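Local coordinates for protein vinylacetyl-CoA Delta-isomerase (Nitrosopumilus maritimus SCM1, PDB 6VJR) that acts as an oxygen-tolerant archaeal 4-hydroxybutyryl-CoA dehydratase with FAD and a [4Fe-4S] cluster, and probably also isomerises vinylacetyl-CoA, at residues Gly157-Asp162 and Thr205-Asp210; Gly347-Met350 and Val354-Asn357; Glu375-Ala380 and Asn430-Arg435. All blocks are in the same frame, centred on the assembly; numbering follows the deposited sequence. Where two conformers were deposited one is given.

Contact 1 (Gly157-Asp162 and Thr205-Asp210); sequences GPSEQD and TESDKD
Ser159 and Asp208 approach to 5.5 Å between their CA atoms, where two short loop segments with 3-10 turns meet. The carboxylate of Asp208 carries the contact. Its CG stands opposite the carbonyl carbon, beside the backbone N (chi1 -54°), which brings the carboxylate to Ser159. Asp208 OD1 accepts the backbone N-H of Ser159, N to OD1 3.0 Å. The bond is somewhat bent, 144° at the hydrogen, and the N lies nearly in line with the C-O bond of the acceptor. The other oxygen turns back to its own turn. Asp208 OD2 takes the N-H of Thr205, N to OD2 2.9 Å, and the hydroxyl OG1 of Thr205 from above the carboxylate plane. Strands 143-146 and 195-198 are neighbours in the four-stranded mixed sheet, and the carboxylate joins the loops that follow them. A leucine in place of Asp208 would offer no acceptor, and the N-H groups of Ser159 and Thr205 would probably lose their mates. The side chains of Pro158 and Asp208 cross at about a right angle, Pro158 CB lying 3.7 Å from Asp208 OD1. Phe167 and Trp211 also touch the proline ring. Ser159 OG lies 2.9 Å from Ser207 OG, a link made doubtful by a second conformer of Ser207.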
loop_
_atom_site.group_PDB
_atom_site.type_symbol
_atom_site.label_atom_id
_atom_site.label_comp_id
_atom_site.label_asym_id
_atom_site.label_seq_id
_atom_site.Cartn_x
_atom_site.Cartn_y
_atom_site.Cartn_z
ATOM N N GLY A 157 0.977 -35.042 0.392
ATOM C CA GLY A 157 -0.338 -35.370 0.905
ATOM C C GLY A 157 -0.261 -36.428 2.005
ATOM O O GLY A 157 0.820 -36.901 2.385
ATOM N N PRO A 158 -1.424 -36.814 2.579
ATOM C CA PRO A 158 -1.434 -37.747 3.696
ATOM C C PRO A 158 -0.737 -39.069 3.436
ATOM O O PRO A 158 0.055 -39.521 4.260
ATOM C CB PRO A 158 -2.917 -37.982 3.956
ATOM C CG PRO A 158 -3.522 -36.663 3.499
ATOM C CD PRO A 158 -2.756 -36.275 2.270
ATOM N N SER A 159 -1.055 -39.709 2.310
ATOM C CA SER A 159 -0.499 -41.022 2.050
ATOM C C SER A 159 0.985 -40.983 1.683
ATOM O O SER A 159 1.592 -42.058 1.589
ATOM C CB SER A 159 -1.282 -41.753 0.996
ATOM O OG SER A 159 -1.175 -41.101 -0.260
ATOM N N GLU A 160 1.560 -39.782 1.494
ATOM C CA GLU A 160 2.964 -39.618 1.125
ATOM C C GLU A 160 3.839 -39.190 2.316
ATOM O O GLU A 160 5.071 -39.158 2.209
ATOM C CB GLU A 160 3.149 -38.577 0.018
ATOM C CG GLU A 160 2.327 -38.806 -1.249
ATOM C CD GLU A 160 2.190 -37.622 -2.215
ATOM O OE1 GLU A 160 2.244 -38.005 -3.392
ATOM O OE2 GLU A 160 2.001 -36.407 -1.910
ATOM N N GLN A 161 3.242 -38.879 3.478
ATOM C CA GLN A 161 4.029 -38.546 4.655
ATOM C C GLN A 161 4.783 -39.790 5.140
ATOM O O GLN A 161 4.306 -40.943 5.048
ATOM C CB GLN A 161 3.143 -38.026 5.789
ATOM C CG GLN A 161 2.340 -36.779 5.438
ATOM C CD GLN A 161 3.216 -35.567 5.224
ATOM O OE1 GLN A 161 4.250 -35.398 5.898
ATOM N NE2 GLN A 161 2.764 -34.707 4.328
ATOM N N ASP A 162 5.958 -39.540 5.707
ATOM C CA ASP A 162 6.797 -40.568 6.302
ATOM C C ASP A 162 6.091 -41.202 7.506
ATOM O O ASP A 162 6.291 -42.365 7.788
ATOM C CB ASP A 162 8.101 -39.925 6.751
ATOM C CG ASP A 162 9.300 -40.840 6.957
ATOM O OD1 ASP A 162 9.626 -41.580 6.015
ATOM O OD2 ASP A 162 9.944 -40.740 8.037
ATOM N N THR A 205 -7.185 -37.998 -2.316
ATOM C CA THR A 205 -7.232 -38.927 -3.412
ATOM C C THR A 205 -7.622 -40.325 -2.904
ATOM O O THR A 205 -7.763 -40.618 -1.703
ATOM C CB THR A 205 -5.892 -38.943 -4.148
ATOM O OG1 THR A 205 -4.982 -39.622 -3.286
ATOM C CG2 THR A 205 -5.399 -37.551 -4.501
ATOM N N GLU A 206 -7.813 -41.227 -3.851
ATOM C CA GLU A 206 -8.171 -42.592 -3.490
ATOM C C GLU A 206 -7.127 -43.230 -2.559
ATOM O O GLU A 206 -7.488 -44.000 -1.673
ATOM C CB GLU A 206 -8.417 -43.447 -4.732
ATOM C CG GLU A 206 -8.910 -44.845 -4.379
ATOM C CD GLU A 206 -9.289 -45.700 -5.583
ATOM O OE1 GLU A 206 -9.729 -46.856 -5.375
ATOM O OE2 GLU A 206 -9.148 -45.209 -6.725
ATOM N N SER A 207 -5.841 -42.890 -2.746
ATOM C CA SER A 207 -4.786 -43.400 -1.881
ATOM C C SER A 207 -4.923 -42.887 -0.437
ATOM O O SER A 207 -4.275 -43.424 0.475
ATOM C CB SER A 207 -3.414 -43.071 -2.457
ATOM O OG SER A 207 -3.100 -41.689 -2.339
ATOM N N ASP A 208 -5.744 -41.838 -0.230
ATOM C CA ASP A 208 -5.916 -41.212 1.073
ATOM C C ASP A 208 -7.231 -41.612 1.742
ATOM O O ASP A 208 -7.677 -40.920 2.653
ATOM C CB ASP A 208 -5.845 -39.696 0.935
ATOM C CG ASP A 208 -4.616 -39.131 0.238
ATOM O OD1 ASP A 208 -3.527 -39.501 0.677
ATOM O OD2 ASP A 208 -4.778 -38.312 -0.725
ATOM N N LYS A 209 -7.855 -42.706 1.300
ATOM C CA LYS A 209 -9.163 -43.142 1.788
ATOM C C LYS A 209 -9.206 -43.244 3.317
ATOM O O LYS A 209 -10.201 -42.889 3.928
ATOM C CB LYS A 209 -9.481 -44.484 1.105
ATOM C CG LYS A 209 -10.855 -44.981 1.314
ATOM C CD LYS A 209 -11.218 -46.140 0.388
ATOM C CE LYS A 209 -10.841 -47.482 0.978
ATOM N NZ LYS A 209 -11.099 -48.651 0.126
ATOM N N ASP A 210 -8.136 -43.753 3.949
ATOM C CA ASP A 210 -8.108 -43.937 5.397
ATOM C C ASP A 210 -8.255 -42.616 6.166
ATOM O O ASP A 210 -8.599 -42.611 7.343
ATOM C CB ASP A 210 -6.850 -44.662 5.832
ATOM C CG ASP A 210 -6.776 -46.123 5.440
ATOM O OD1 ASP A 210 -7.778 -46.639 4.881
ATOM O OD2 ASP A 210 -5.707 -46.724 5.679
#

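Contact 2 (Gly347-Met350 and Val354-Asn357); sequences GQKM and VYLN
Gln348 and Leu356 form the hydrogen-bonded pair of a short antiparallel beta hairpin. Each N-H meets the other residue's O, with Gln348 N to Leu356 O and Leu356 N to Gln348 O both at 2.9 Å. Met350 N to Val354 O, at 2.8 Å, adds a third rung close to the turn. Lys349 and Tyr355 are the non-hydrogen-bonded pair. Here the Tyr355 ring lies against the lysine chain in a CH-pi contact. Lys349 CB sits over the ring face, 4.0 Å from the centroid and 27° off the normal. Lys349 CE runs on past the phenol, 3.6 Å from Tyr355 OH. The hairpin links helix 320-345 to helix 359-369 in the helical C-terminal region. On the face with Gln348 and Leu356, Met350 folds back across the strand. The bend at chi2 (-62°) lays Met350 SD 3.7 Å from Leu356 CB. Met350 CB also meets Val354 CG1 at 4.1 Å. Gln348 OE1 bonds to Lys496 NZ. Leu356 rests on Tyr288 of helix 278-292, while Val354 rests on helix 101-121. Asn357 ND2 is held by Ser343 OG and Cys287 O. Its side chain is about 8 Å from that of the iron ligand His289.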
loop_
_atom_site.group_PDB
_atom_site.type_symbol
_atom_site.label_atom_id
_atom_site.label_comp_id
_atom_site.label_asym_id
_atom_site.label_seq_id
_atom_site.Cartn_x
_atom_site.Cartn_y
_atom_site.Cartn_z
ATOM N N GLY A 347 -26.042 -15.033 -0.042
ATOM C CA GLY A 347 -26.117 -16.478 0.185
ATOM C C GLY A 347 -27.232 -17.181 -0.599
ATOM O O GLY A 347 -28.206 -16.569 -1.016
ATOM N N GLN A 348 -27.041 -18.483 -0.840
ATOM C CA GLN A 348 -27.912 -19.279 -1.697
ATOM C C GLN A 348 -28.259 -20.596 -0.988
ATOM O O GLN A 348 -27.447 -21.142 -0.222
ATOM C CB GLN A 348 -27.211 -19.610 -3.030
ATOM C CG GLN A 348 -26.645 -18.419 -3.808
ATOM C CD GLN A 348 -27.695 -17.465 -4.345
ATOM O OE1 GLN A 348 -28.782 -17.842 -4.826
ATOM N NE2 GLN A 348 -27.370 -16.186 -4.248
ATOM N N LYS A 349 -29.459 -21.118 -1.256
ATOM C CA LYS A 349 -29.893 -22.409 -0.724
ATOM C C LYS A 349 -29.163 -23.605 -1.338
ATOM O O LYS A 349 -29.093 -23.757 -2.556
ATOM C CB LYS A 349 -31.405 -22.520 -0.878
ATOM C CG LYS A 349 -32.085 -23.668 -0.099
ATOM C CD LYS A 349 -33.559 -23.862 -0.411
ATOM C CE LYS A 349 -34.503 -22.840 0.062
ATOM N NZ LYS A 349 -35.847 -23.446 0.095
ATOM N N MET A 350 -28.657 -24.477 -0.456
ATOM C CA MET A 350 -28.097 -25.755 -0.845
ATOM C C MET A 350 -29.151 -26.846 -0.925
ATOM O O MET A 350 -30.253 -26.699 -0.409
ATOM C CB MET A 350 -26.988 -26.146 0.128
ATOM C CG MET A 350 -25.966 -25.049 0.256
ATOM S SD MET A 350 -25.092 -24.639 -1.282
ATOM C CE MET A 350 -24.087 -26.108 -1.329
ATOM N N VAL A 354 -29.858 -25.827 3.935
ATOM C CA VAL A 354 -29.007 -24.811 4.538
ATOM C C VAL A 354 -28.620 -23.776 3.476
ATOM O O VAL A 354 -28.459 -24.104 2.314
ATOM C CB VAL A 354 -27.753 -25.408 5.222
ATOM C CG1 VAL A 354 -26.800 -26.052 4.226
ATOM C CG2 VAL A 354 -27.007 -24.407 6.075
ATOM N N TYR A 355 -28.455 -22.522 3.894
ATOM C CA TYR A 355 -27.920 -21.451 3.060
ATOM C C TYR A 355 -26.396 -21.389 3.209
ATOM O O TYR A 355 -25.858 -21.514 4.321
ATOM C CB TYR A 355 -28.563 -20.098 3.384
ATOM C CG TYR A 355 -29.869 -19.893 2.643
ATOM C CD1 TYR A 355 -30.953 -20.742 2.844
ATOM C CD2 TYR A 355 -30.005 -18.883 1.698
ATOM C CE1 TYR A 355 -32.113 -20.597 2.102
ATOM C CE2 TYR A 355 -31.155 -18.731 0.956
ATOM C CZ TYR A 355 -32.212 -19.595 1.160
ATOM O OH TYR A 355 -33.372 -19.473 0.457
ATOM N N LEU A 356 -25.721 -21.230 2.073
ATOM C CA LEU A 356 -24.275 -21.008 1.993
ATOM C C LEU A 356 -24.018 -19.598 1.485
ATOM O O LEU A 356 -24.585 -19.165 0.486
ATOM C CB LEU A 356 -23.708 -22.070 1.047
ATOM C CG LEU A 356 -22.195 -22.022 0.809
ATOM C CD1 LEU A 356 -21.453 -22.414 2.078
ATOM C CD2 LEU A 356 -21.790 -22.909 -0.314
ATOM N N ASN A 357 -23.131 -18.868 2.158
ATOM C CA ASN A 357 -22.752 -17.541 1.738
ATOM C C ASN A 357 -21.946 -17.599 0.435
ATOM O O ASN A 357 -21.472 -18.643 -0.008
ATOM C CB ASN A 357 -21.929 -16.868 2.835
ATOM C CG ASN A 357 -20.712 -17.689 3.159
ATOM O OD1 ASN A 357 -20.794 -18.812 3.662
ATOM N ND2 ASN A 357 -19.558 -17.141 2.854
#

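Contact 3 (Glu375-Ala380 and Asn430-Arg435); sequences EISRLA and NMTLGR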
loop_
_atom_site.group_PDB
_atom_site.type_symbol
_atom_site.label_atom_id
_atom_site.label_comp_id
_atom_site.label_asym_id
_atom_site.label_seq_id
_atom_site.Cartn_x
_atom_site.Cartn_y
_atom_site.Cartn_z
ATOM N N GLU A 375 -2.290 -3.097 9.669
ATOM C CA GLU A 375 -2.204 -1.656 9.499
ATOM C C GLU A 375 -2.928 -0.910 10.623
ATOM O O GLU A 375 -2.501 0.148 11.135
ATOM C CB GLU A 375 -2.743 -1.287 8.136
ATOM C CG GLU A 375 -2.616 0.220 7.832
ATOM C CD GLU A 375 -1.246 0.886 7.826
ATOM O OE1 GLU A 375 -0.253 0.168 7.988
ATOM O OE2 GLU A 375 -1.164 2.143 7.726
ATOM N N ILE A 376 -4.110 -1.423 11.026
ATOM C CA ILE A 376 -4.832 -0.802 12.123
ATOM C C ILE A 376 -3.959 -0.819 13.377
ATOM O O ILE A 376 -3.890 0.170 14.146
ATOM C CB ILE A 376 -6.193 -1.519 12.275
ATOM C CG1 ILE A 376 -7.108 -1.319 11.036
ATOM C CG2 ILE A 376 -6.913 -1.045 13.524
ATOM C CD1 ILE A 376 -8.335 -2.198 11.006
ATOM N N SER A 377 -3.261 -1.929 13.602
ATOM C CA SER A 377 -2.378 -2.040 14.745
ATOM C C SER A 377 -1.216 -1.056 14.664
ATOM O O SER A 377 -0.860 -0.439 15.670
ATOM C CB SER A 377 -1.870 -3.448 14.855
ATOM O OG SER A 377 -2.939 -4.311 15.177
ATOM N N ARG A 378 -0.619 -0.925 13.485
ATOM C CA ARG A 378 0.486 0.017 13.294
ATOM C C ARG A 378 0.041 1.432 13.647
ATOM O O ARG A 378 0.710 2.155 14.379
ATOM C CB ARG A 378 1.012 -0.054 11.868
ATOM C CG ARG A 378 2.298 0.717 11.646
ATOM C CD ARG A 378 2.777 0.572 10.216
ATOM N NE ARG A 378 2.025 1.365 9.262
ATOM C CZ ARG A 378 2.193 2.655 9.040
ATOM N NH1 ARG A 378 3.265 3.306 9.504
ATOM N NH2 ARG A 378 1.343 3.258 8.244
ATOM N N LEU A 379 -1.128 1.833 13.145
ATOM C CA LEU A 379 -1.641 3.173 13.377
ATOM C C LEU A 379 -1.948 3.404 14.855
ATOM O O LEU A 379 -1.738 4.499 15.372
ATOM C CB LEU A 379 -2.841 3.475 12.492
ATOM C CG LEU A 379 -2.556 3.485 10.994
ATOM C CD1 LEU A 379 -3.823 3.658 10.216
ATOM C CD2 LEU A 379 -1.529 4.561 10.613
ATOM N N ALA A 380 -2.539 2.403 15.508
ATOM C CA ALA A 380 -2.761 2.483 16.955
ATOM C C ALA A 380 -1.469 2.743 17.734
ATOM O O ALA A 380 -1.439 3.546 18.675
ATOM C CB ALA A 380 -3.514 1.255 17.463
ATOM N N ASN A 430 -1.693 -5.206 24.406
ATOM C CA ASN A 430 -2.297 -6.523 24.409
ATOM C C ASN A 430 -2.840 -6.922 23.041
ATOM O O ASN A 430 -2.755 -8.078 22.658
ATOM C CB ASN A 430 -3.416 -6.542 25.450
ATOM C CG ASN A 430 -4.345 -7.731 25.410
ATOM O OD1 ASN A 430 -4.001 -8.850 25.818
ATOM N ND2 ASN A 430 -5.515 -7.509 24.864
ATOM N N MET A 431 -3.424 -5.970 22.334
ATOM C CA MET A 431 -4.041 -6.249 21.042
ATOM C C MET A 431 -3.055 -6.194 19.870
ATOM O O MET A 431 -3.385 -6.717 18.799
ATOM C CB MET A 431 -5.201 -5.294 20.795
ATOM C CG MET A 431 -6.317 -5.512 21.793
ATOM S SD MET A 431 -7.786 -4.532 21.470
ATOM C CE MET A 431 -8.440 -5.495 20.091
ATOM N N THR A 432 -1.886 -5.561 20.032
ATOM C CA THR A 432 -0.936 -5.394 18.917
ATOM C C THR A 432 0.339 -6.219 19.062
ATOM O O THR A 432 0.952 -6.544 18.052
ATOM C CB THR A 432 -0.658 -3.900 18.756
ATOM O OG1 THR A 432 0.043 -3.372 19.874
ATOM C CG2 THR A 432 -1.928 -3.114 18.476
ATOM N N LEU A 433 0.737 -6.554 20.294
ATOM C CA LEU A 433 1.900 -7.377 20.583
ATOM C C LEU A 433 1.587 -8.594 21.459
ATOM O O LEU A 433 2.264 -9.618 21.359
ATOM C CB LEU A 433 3.006 -6.554 21.233
ATOM C CG LEU A 433 3.592 -5.440 20.376
ATOM C CD1 LEU A 433 4.549 -4.569 21.169
ATOM C CD2 LEU A 433 4.244 -6.048 19.201
ATOM N N GLY A 434 0.620 -8.479 22.351
ATOM C CA GLY A 434 0.407 -9.433 23.414
ATOM C C GLY A 434 -0.618 -10.498 23.089
ATOM O O GLY A 434 -0.767 -10.927 21.934
ATOM N N ARG A 435 -1.351 -10.902 24.149
ATOM C CA ARG A 435 -2.072 -12.156 24.059
ATOM C C ARG A 435 -3.173 -12.073 23.005
ATOM O O ARG A 435 -3.480 -13.073 22.342
ATOM C CB ARG A 435 -2.741 -12.490 25.400
ATOM C CG ARG A 435 -1.889 -13.148 26.456
ATOM C CD ARG A 435 -2.729 -13.746 27.557
ATOM N NE ARG A 435 -3.064 -15.128 27.189
ATOM C CZ ARG A 435 -3.676 -15.999 27.950
ATOM N NH1 ARG A 435 -3.834 -17.247 27.509
ATOM N NH2 ARG A 435 -4.100 -15.620 29.137
#
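Thr432 OG1 is gripped by two groups while its methyl meets Ser377. The hydroxyl bonds to Ile428 O, one turn back in its own helix, and to Gln381 NE2. Gln381 belongs to helix 372-384, so this second bond ties the two helices together next to the apolar touch. The torsion sets the division of labour. OG1 stands between the backbone N and the carbonyl carbon (chi1 67°), which leaves CG2 opposite the carbonyl carbon and directed at the other helix. Thr432 CG2 then packs on Ser377 CB at 3.6 Å. The two backbones come close here, with CA of Ser377 and CA of Thr432 5.5 Å apart. Small side chains permit this approach. In one of its two conformers, Ser377 OG bonds to Pro373 O of its own helix, so the hydroxyl of that conformer turns to its own backbone. No hydrogen bond joins the two segments directly.

Helix 372-384 carries its own ion pair. Arg378 grips Glu375 side-on, NE to OE1 at 2.9 Å and NH2 to OE2 at 2.8 Å. The carboxylate carbon lies at the guanidinium edge, in its plane. This two-pronged grip fixes the rotation of the guanidinium. Its remaining nitrogen, NH1, bonds to Thr370 O of the second subunit.

Leu433 leaves helical geometry just after Thr432, and its O is taken up by Ser232 OG. The contact thus lies at the C-terminal end of helix 418-432. Helix 295-314 packs against both segments, through Leu303 on Ser377 and Val302 on Met431. Helix 437-446 adds Tyr440 and Leu441 against Ser377, and helix 320-345 packs on Ile376 and Ala380 through Met329.

Overall arrangement
The three contacts follow one another along the chain, and none nests in or crosses another. Contact 1 comes first and closes a loop of 42 residues, rich in strand and without helix, in the N-terminal part of the chain. Contact 2 closes a turn of only three residues between two helices of the helical C-terminal part. Contact 3 follows in the same part and closes 49 residues, mostly helical, by joining helix 372-384 to the end of helix 418-432. Contacts 2 and 3 lie on opposite sides of the chain's centre, their own centres about 35 Å apart. Contact 1 ties loops of the beta region, whereas contacts 2 and 3 belong to the helical part.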